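Local coordinates for protein glutathione S-transferase enzyme with thioredoxin-like domain (Xenorhabdus nematophila, PDB 4L8E) that belongs to the glutathione S-transferase family, binds glutathione, and probably transfers it to electrophilic substrates, at residues A[39-44]-A[129-134]; A[163-168]-A[208-213]; A[194-197]-A[202-205]. All blocks are in the same frame, centred on the assembly; numbering follows the deposited sequence.

Contact 1: residues A[39-44]-A[129-134]; sequences GYKITL and FWQVAG
Lys-41 and Gln-131 reach for each other from opposite directions between helix 37-49 and helix 118-145. The backbones stay far apart, with 11.1 Å between Lys-41 CA and Val-132 CA, and the long side chains bridge that distance. Two polar links carry the contact. Lys-41 NZ donates a hydrogen bond to Gln-131 OE1 at 2.8 Å, coming from the side of the carbonyl at a C=O...N angle of 111° and tilted 31° from its plane. Water 1 makes the second link: it accepts from Lys-41 NZ at 2.8 Å and from Gln-131 NE2 at 3.0 Å, so the two donors share an acceptor. Beyond CG the lysine chain is fully extended, whereas the bend of the glutamine at chi2 (-76°) turns its amide toward the ammonium group. Beyond the polar links there is little: Lys-41 CE runs past Gln-131 OE1 at 3.5 Å, and Val-132 CG1 comes to 4.2 Å from Lys-41 NZ. Asn-38 OD1 and Ser-99 OG are further hydrogen-bond partners of NZ, giving the buried ammonium a polar shell that probably stabilises its charge. Lys-41 also touches a bound glutathione. The contact thus spans the interface between the thioredoxin-like domain and the all-helical domain of the glutathione S-transferase fold, at the glutathione site.

Contact 2: residues A[163-168]-A[208-213]; sequences ESQRLY and EDYPAV
Tyr-210 has its CG beside the backbone N (chi1 -47°), which sends the ring out from the start of helix 211-221 to lie against the side of helix 154-175. There Tyr-168 meets it chiefly with its CB: the methylene sits over the centre of the Tyr-210 face, 3.6 Å from the centroid to CB and only 6° off the ring normal, a well-formed CH-pi contact. The two aromatic rings themselves meet obliquely, with planes 41° apart. On the opposite face of the Tyr-210 ring lies CB of Asp-209, offset toward the rim, so the ring is sandwiched between two methylenes. Val-213 adds its CG1 at the edge of the Tyr-168 ring, 4.2 Å from CD2, while its CG2 comes to 4.0 Å from Tyr-168 O. At the far end of the Tyr-210 ring, the hydroxyl lies 3.6 Å from Gln-165 CB and shares water 2 with the Gln-165 carbonyl: the water is 2.7 Å from Tyr-210 OH and donates to Gln-165 O. The Tyr-168 hydroxyl is hydrogen-bonded to Gln-203 OE1. Asn-172, one turn further along helix 154-175, accepts a bond from Val-213 N through OD1. The contact joins the beginning of helix 211-221 to the side of helix 154-175, with Ile-205 of the preceding loop touching both tyrosines and Leu-167 facing helix 118-145.

Contact 3: residues A[194-197]-A[202-205]; sequences YPWA and HQKI. With GSH (glutathione), chain B.
Trp-196 lines a glutathione pocket between the two domains of the glutathione S-transferase fold, and Gln-203 stands behind it as a second-shell residue, where helix 188-197 ends and the chain loops back beside its last turn. One hydrogen bond joins the two segments. Gln-203 NE2 donates to the backbone carbonyl Trp-196 O at 3.0 Å, with an N-H...O angle of 157°. The oxygen lies close to the amide plane of the glutamine, whereas the donor is tilted 30° from the carbonyl plane. In this way a loop side chain takes up a carbonyl at the end of the helix. The same NE2 rests near the plane of the indole at its edge, 4.1 Å from Trp-196 CE3, and the two side chains cross at about a right angle. Both ends of the amide are also held from outside: NE2 is hydrogen-bonded to His-143 NE2 and OE1 to the Tyr-168 hydroxyl, which together fix the rotation of the group.

On the far rim of the indole is the glutathione. Trp-196 has its CG beside the backbone N (chi1 -82°), and the six-membered ring reaches the middle of the tripeptide edge-first, with the cysteinyl carbonyl carbon C2 near its plane. The ring packs against the cysteine methylene, Trp-196 CH2 to CB2 at 3.6 Å. Asn-38 couples ring to ligand: its OD1 is hydrogen-bonded to Trp-196 NE1 and its ND2 to the glutathione, which Arg-159 of the second subunit also binds. The glycine carboxylate, oblique to the indole, makes the nearest approach between the two: its O31 lies 3.4 Å from Trp-196 CZ2.

Trp-196 ties contact 3 to contact 1: its CD1 lies 3.3 Å from Gln-131 NE2 and 3.9 Å from Lys-41 CE. Contact 3 meets contact 2 through Tyr-168, whose OH is 2.7 Å from Gln-203 OE1, and contact 1 touches contact 2 where Trp-130 CZ2 lies 3.7 Å from Leu-167 O. Along the chain contact 3 is nested within the loop closed by contact 2, their centres 10 Å apart, and contact 1 precedes both. Lys-41 and Trp-196 line different glutathione pockets, but Asn-38 belongs to both, and its OD1 is hydrogen-bonded to Lys-41 NZ and Trp-196 NE1. Contact 2 stands back from the ligands, the Tyr-168 side chain being about 9 Å from a glutathione.

Contact 1: residues A[39-44]-A[129-134]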
# COMPACT_ATOMS: atom_id res chain seq x y z
N GLY A 39 3.76 -1.94 -13.79
CA GLY A 39 4.98 -1.73 -14.53
C GLY A 39 5.09 -0.32 -15.08
O GLY A 39 6.15 0.32 -15.03
N TYR A 40 3.98 0.20 -15.60
CA TYR A 40 3.97 1.53 -16.21
C TYR A 40 4.21 2.63 -15.17
O TYR A 40 4.74 3.68 -15.50
CB TYR A 40 2.66 1.82 -16.92
CG TYR A 40 2.54 1.14 -18.27
CD1 TYR A 40 3.40 1.45 -19.31
CD2 TYR A 40 1.56 0.20 -18.49
CE1 TYR A 40 3.27 0.82 -20.54
CE2 TYR A 40 1.44 -0.44 -19.70
CZ TYR A 40 2.29 -0.12 -20.71
OH TYR A 40 2.12 -0.78 -21.92
N LYS A 41 3.85 2.39 -13.92
CA LYS A 41 4.15 3.39 -12.89
C LYS A 41 5.63 3.74 -12.93
O LYS A 41 6.00 4.90 -12.78
CB LYS A 41 3.83 2.89 -11.49
CG LYS A 41 2.37 2.60 -11.21
CD LYS A 41 2.26 2.01 -9.81
CE LYS A 41 0.85 1.60 -9.44
NZ LYS A 41 0.84 0.90 -8.10
N ILE A 42 6.47 2.72 -13.07
CA ILE A 42 7.90 2.92 -12.93
C ILE A 42 8.49 3.50 -14.21
O ILE A 42 9.34 4.40 -14.16
CB ILE A 42 8.63 1.65 -12.49
CG1 ILE A 42 7.91 1.01 -11.29
CG2 ILE A 42 10.07 1.99 -12.17
CD1 ILE A 42 7.67 1.96 -10.08
N THR A 43 8.06 3.01 -15.36
CA THR A 43 8.55 3.62 -16.61
C THR A 43 8.06 5.06 -16.78
O THR A 43 8.77 5.89 -17.32
CB THR A 43 8.23 2.79 -17.85
OG1 THR A 43 6.82 2.59 -17.93
CG2 THR A 43 8.96 1.45 -17.80
N LEU A 44 6.87 5.38 -16.29
CA LEU A 44 6.45 6.79 -16.25
C LEU A 44 7.45 7.65 -15.48
O LEU A 44 7.88 8.70 -15.98
CB LEU A 44 5.05 6.95 -15.63
CG LEU A 44 3.85 6.54 -16.48
CD1 LEU A 44 2.56 6.60 -15.61
CD2 LEU A 44 3.66 7.39 -17.75
N PHE A 129 0.08 5.98 -0.73
CA PHE A 129 -0.36 4.84 0.06
C PHE A 129 -1.81 4.46 -0.27
O PHE A 129 -2.14 3.26 -0.34
CB PHE A 129 -0.15 5.09 1.57
CG PHE A 129 1.24 4.79 2.04
CD1 PHE A 129 1.58 3.49 2.40
CD2 PHE A 129 2.20 5.79 2.15
CE1 PHE A 129 2.87 3.18 2.86
CE2 PHE A 129 3.48 5.50 2.60
CZ PHE A 129 3.81 4.19 2.97
N TRP A 130 -2.68 5.45 -0.46
CA TRP A 130 -4.08 5.18 -0.79
C TRP A 130 -4.16 4.39 -2.10
O TRP A 130 -4.93 3.42 -2.20
CB TRP A 130 -4.88 6.47 -0.94
CG TRP A 130 -6.26 6.31 -1.49
CD1 TRP A 130 -7.39 5.97 -0.82
CD2 TRP A 130 -6.65 6.47 -2.86
NE1 TRP A 130 -8.46 5.93 -1.67
CE2 TRP A 130 -8.03 6.25 -2.93
CE3 TRP A 130 -5.97 6.83 -4.02
CZ2 TRP A 130 -8.75 6.35 -4.13
CZ3 TRP A 130 -6.68 6.92 -5.21
CH2 TRP A 130 -8.05 6.68 -5.25
N GLN A 131 -3.32 4.75 -3.05
CA GLN A 131 -3.27 4.03 -4.34
C GLN A 131 -2.83 2.58 -4.15
O GLN A 131 -3.48 1.67 -4.67
CB GLN A 131 -2.36 4.72 -5.37
CG GLN A 131 -2.47 4.13 -6.76
CD GLN A 131 -1.76 2.81 -6.91
OE1 GLN A 131 -0.62 2.67 -6.48
NE2 GLN A 131 -2.42 1.84 -7.57
N VAL A 132 -1.70 2.36 -3.46
CA VAL A 132 -1.15 1.01 -3.41
C VAL A 132 -1.99 0.09 -2.52
O VAL A 132 -1.98 -1.12 -2.72
CB VAL A 132 0.33 0.98 -2.98
CG1 VAL A 132 1.21 1.77 -3.98
CG2 VAL A 132 0.51 1.48 -1.59
N ALA A 133 -2.71 0.66 -1.56
CA ALA A 133 -3.47 -0.11 -0.59
C ALA A 133 -4.93 -0.31 -0.95
O ALA A 133 -5.58 -1.26 -0.46
CB ALA A 133 -3.37 0.55 0.81
N GLY A 134 -5.47 0.58 -1.77
CA GLY A 134 -6.88 0.54 -2.10
C GLY A 134 -7.16 0.58 -3.60
O GLY A 134 -7.80 -0.33 -4.13
O HOH W 1 -1.21 -0.88 -7.26

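Contact 2: residues A[163-168]-A[208-213]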
# COMPACT_ATOMS: atom_id res chain seq x y z
N GLU A 163 -17.17 -1.05 -5.04
CA GLU A 163 -15.95 -0.50 -4.45
C GLU A 163 -15.18 0.33 -5.47
O GLU A 163 -14.63 1.37 -5.12
CB GLU A 163 -15.08 -1.63 -3.88
CG GLU A 163 -13.70 -1.20 -3.34
CD GLU A 163 -13.73 -0.20 -2.20
OE1 GLU A 163 -14.81 0.02 -1.56
OE2 GLU A 163 -12.65 0.38 -1.94
N SER A 164 -15.17 -0.11 -6.73
CA SER A 164 -14.51 0.66 -7.78
C SER A 164 -15.17 2.03 -7.89
O SER A 164 -14.49 3.05 -8.00
CB SER A 164 -14.59 -0.07 -9.12
OG SER A 164 -13.85 -1.28 -9.07
N GLN A 165 -16.49 2.06 -7.85
CA GLN A 165 -17.23 3.32 -7.90
C GLN A 165 -16.86 4.22 -6.72
O GLN A 165 -16.66 5.43 -6.88
CB GLN A 165 -18.73 3.06 -7.94
CG GLN A 165 -19.14 2.45 -9.29
CD GLN A 165 -20.53 1.88 -9.31
OE1 GLN A 165 -21.17 1.72 -8.27
NE2 GLN A 165 -21.02 1.58 -10.49
N ARG A 166 -16.76 3.63 -5.53
CA ARG A 166 -16.41 4.41 -4.34
C ARG A 166 -15.03 5.06 -4.47
O ARG A 166 -14.82 6.21 -4.10
CB ARG A 166 -16.41 3.53 -3.10
CG ARG A 166 -16.32 4.31 -1.79
CD ARG A 166 -16.06 3.40 -0.60
NE ARG A 166 -14.74 2.82 -0.67
CZ ARG A 166 -13.61 3.45 -0.34
NH1 ARG A 166 -13.65 4.67 0.19
NH2 ARG A 166 -12.43 2.82 -0.51
N LEU A 167 -14.10 4.27 -4.95
CA LEU A 167 -12.73 4.73 -5.17
C LEU A 167 -12.63 5.86 -6.18
O LEU A 167 -11.90 6.86 -5.95
CB LEU A 167 -11.86 3.54 -5.59
CG LEU A 167 -11.58 2.57 -4.44
CD1 LEU A 167 -11.13 1.24 -5.00
CD2 LEU A 167 -10.55 3.11 -3.49
N TYR A 168 -13.34 5.74 -7.30
CA TYR A 168 -13.35 6.81 -8.29
C TYR A 168 -14.00 8.07 -7.72
O TYR A 168 -13.60 9.18 -8.03
CB TYR A 168 -14.02 6.37 -9.60
CG TYR A 168 -13.04 5.70 -10.56
CD1 TYR A 168 -12.76 4.34 -10.48
CD2 TYR A 168 -12.37 6.44 -11.54
CE1 TYR A 168 -11.86 3.74 -11.33
CE2 TYR A 168 -11.48 5.83 -12.40
CZ TYR A 168 -11.23 4.49 -12.29
OH TYR A 168 -10.33 3.93 -13.16
N GLU A 208 -17.90 9.55 -17.16
CA GLU A 208 -18.73 10.74 -17.12
C GLU A 208 -19.25 11.01 -15.71
O GLU A 208 -19.63 12.14 -15.40
CB GLU A 208 -19.91 10.60 -18.10
CG GLU A 208 -19.47 10.39 -19.54
CD GLU A 208 -18.61 11.53 -20.08
OE1 GLU A 208 -19.09 12.68 -20.11
OE2 GLU A 208 -17.46 11.27 -20.49
N ASP A 209 -19.28 10.00 -14.85
CA ASP A 209 -19.69 10.20 -13.46
C ASP A 209 -18.60 10.91 -12.64
O ASP A 209 -18.86 11.37 -11.52
CB ASP A 209 -20.03 8.86 -12.79
CG ASP A 209 -21.37 8.29 -13.25
OD1 ASP A 209 -22.19 9.03 -13.84
OD2 ASP A 209 -21.61 7.09 -12.98
N TYR A 210 -17.40 11.00 -13.20
CA TYR A 210 -16.23 11.52 -12.48
C TYR A 210 -15.48 12.54 -13.37
O TYR A 210 -14.37 12.27 -13.84
CB TYR A 210 -15.31 10.37 -12.05
CG TYR A 210 -16.08 9.24 -11.41
CD1 TYR A 210 -16.54 9.34 -10.10
CD2 TYR A 210 -16.42 8.09 -12.13
CE1 TYR A 210 -17.29 8.33 -9.53
CE2 TYR A 210 -17.14 7.06 -11.55
CZ TYR A 210 -17.59 7.20 -10.26
OH TYR A 210 -18.33 6.19 -9.67
N PRO A 211 -16.07 13.71 -13.56
CA PRO A 211 -15.55 14.67 -14.55
C PRO A 211 -14.16 15.21 -14.20
O PRO A 211 -13.39 15.48 -15.12
CB PRO A 211 -16.60 15.79 -14.57
CG PRO A 211 -17.44 15.59 -13.37
CD PRO A 211 -17.33 14.17 -12.94
N ALA A 212 -13.85 15.35 -12.91
CA ALA A 212 -12.52 15.80 -12.52
C ALA A 212 -11.48 14.74 -12.84
O ALA A 212 -10.37 15.07 -13.22
CB ALA A 212 -12.46 16.17 -11.05
N VAL A 213 -11.84 13.48 -12.65
CA VAL A 213 -10.93 12.38 -13.02
C VAL A 213 -10.69 12.40 -14.54
O VAL A 213 -9.55 12.24 -15.00
CB VAL A 213 -11.47 10.99 -12.60
CG1 VAL A 213 -10.50 9.87 -13.01
CG2 VAL A 213 -11.69 10.92 -11.08
O HOH W 2 -19.60 6.80 -7.35

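Contact 3: residues A[194-197]-A[202-205]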
# COMPACT_ATOMS: atom_id res chain seq x y z
N TYR A 194 -2.34 6.96 -12.18
CA TYR A 194 -2.68 7.05 -13.59
C TYR A 194 -2.81 5.72 -14.35
O TYR A 194 -3.76 5.52 -15.08
CB TYR A 194 -1.73 8.01 -14.34
CG TYR A 194 -2.00 8.10 -15.81
CD1 TYR A 194 -2.98 8.95 -16.31
CD2 TYR A 194 -1.30 7.32 -16.71
CE1 TYR A 194 -3.24 9.04 -17.66
CE2 TYR A 194 -1.57 7.39 -18.07
CZ TYR A 194 -2.53 8.26 -18.54
OH TYR A 194 -2.76 8.32 -19.89
N PRO A 195 -1.85 4.81 -14.20
CA PRO A 195 -1.95 3.59 -15.02
C PRO A 195 -3.17 2.74 -14.68
O PRO A 195 -3.62 1.99 -15.56
CB PRO A 195 -0.65 2.85 -14.68
CG PRO A 195 0.29 3.94 -14.24
CD PRO A 195 -0.57 4.89 -13.49
N TRP A 196 -3.69 2.89 -13.47
CA TRP A 196 -4.90 2.20 -13.06
C TRP A 196 -6.15 2.94 -13.53
O TRP A 196 -7.07 2.34 -14.06
CB TRP A 196 -4.91 2.02 -11.54
CG TRP A 196 -4.10 0.82 -11.12
CD1 TRP A 196 -2.80 0.80 -10.66
CD2 TRP A 196 -4.50 -0.55 -11.21
NE1 TRP A 196 -2.40 -0.50 -10.43
CE2 TRP A 196 -3.43 -1.34 -10.76
CE3 TRP A 196 -5.68 -1.18 -11.63
CZ2 TRP A 196 -3.50 -2.72 -10.72
CZ3 TRP A 196 -5.74 -2.54 -11.59
CH2 TRP A 196 -4.66 -3.30 -11.12
N ALA A 197 -6.17 4.26 -13.35
CA ALA A 197 -7.31 5.06 -13.80
C ALA A 197 -7.49 5.03 -15.32
O ALA A 197 -8.61 5.13 -15.81
CB ALA A 197 -7.19 6.48 -13.31
N HIS A 202 -12.04 -0.93 -18.83
CA HIS A 202 -11.92 -2.34 -18.49
C HIS A 202 -12.60 -2.63 -17.16
O HIS A 202 -13.03 -3.75 -16.92
CB HIS A 202 -10.44 -2.73 -18.37
CG HIS A 202 -10.22 -4.20 -18.34
ND1 HIS A 202 -9.75 -4.90 -19.43
CD2 HIS A 202 -10.42 -5.11 -17.36
CE1 HIS A 202 -9.67 -6.19 -19.12
NE2 HIS A 202 -10.07 -6.34 -17.87
N GLN A 203 -12.65 -1.61 -16.31
CA GLN A 203 -13.26 -1.71 -14.99
C GLN A 203 -14.76 -1.45 -15.06
O GLN A 203 -15.45 -1.48 -14.06
CB GLN A 203 -12.61 -0.72 -14.04
CG GLN A 203 -11.15 -1.01 -13.73
CD GLN A 203 -10.31 0.22 -13.53
OE1 GLN A 203 -10.82 1.31 -13.29
NE2 GLN A 203 -8.99 0.07 -13.64
N LYS A 204 -15.25 -1.20 -16.28
CA LYS A 204 -16.66 -0.90 -16.51
C LYS A 204 -17.11 0.35 -15.75
O LYS A 204 -18.28 0.47 -15.37
CB LYS A 204 -17.54 -2.09 -16.15
CG LYS A 204 -17.23 -3.34 -16.94
CD LYS A 204 -18.08 -4.49 -16.45
CE LYS A 204 -18.37 -5.48 -17.56
NZ LYS A 204 -17.15 -6.21 -17.99
N ILE A 205 -16.17 1.27 -15.55
CA ILE A 205 -16.46 2.55 -14.92
C ILE A 205 -16.95 3.59 -15.95
O ILE A 205 -16.33 3.77 -17.00
CB ILE A 205 -15.21 3.07 -14.19
CG1 ILE A 205 -15.02 2.34 -12.85
CG2 ILE A 205 -15.25 4.58 -13.97
CD1 ILE A 205 -16.07 2.69 -11.80
N1 GSH B . -2.25 -13.55 -9.52
CA1 GSH B . -2.87 -12.35 -9.94
C1 GSH B . -4.36 -12.48 -9.76
O11 GSH B . -4.90 -13.62 -9.77
O12 GSH B . -5.06 -11.43 -9.62
CB1 GSH B . -2.56 -12.14 -11.37
CG1 GSH B . -3.20 -10.88 -11.94
CD1 GSH B . -2.44 -9.63 -11.52
OE1 GSH B . -1.27 -9.69 -11.20
N2 GSH B . -3.17 -8.38 -11.49
CA2 GSH B . -2.52 -7.17 -11.11
C2 GSH B . -3.21 -6.65 -9.85
O2 GSH B . -4.42 -6.81 -9.63
CB2 GSH B . -2.63 -6.13 -12.17
SG2 GSH B . -1.67 -6.60 -13.62
N3 GSH B . -2.43 -5.98 -8.88
CA3 GSH B . -3.09 -5.50 -7.68
C3 GSH B . -2.37 -4.32 -7.17
O31 GSH B . -1.74 -3.58 -7.96
O32 GSH B . -2.40 -4.09 -5.93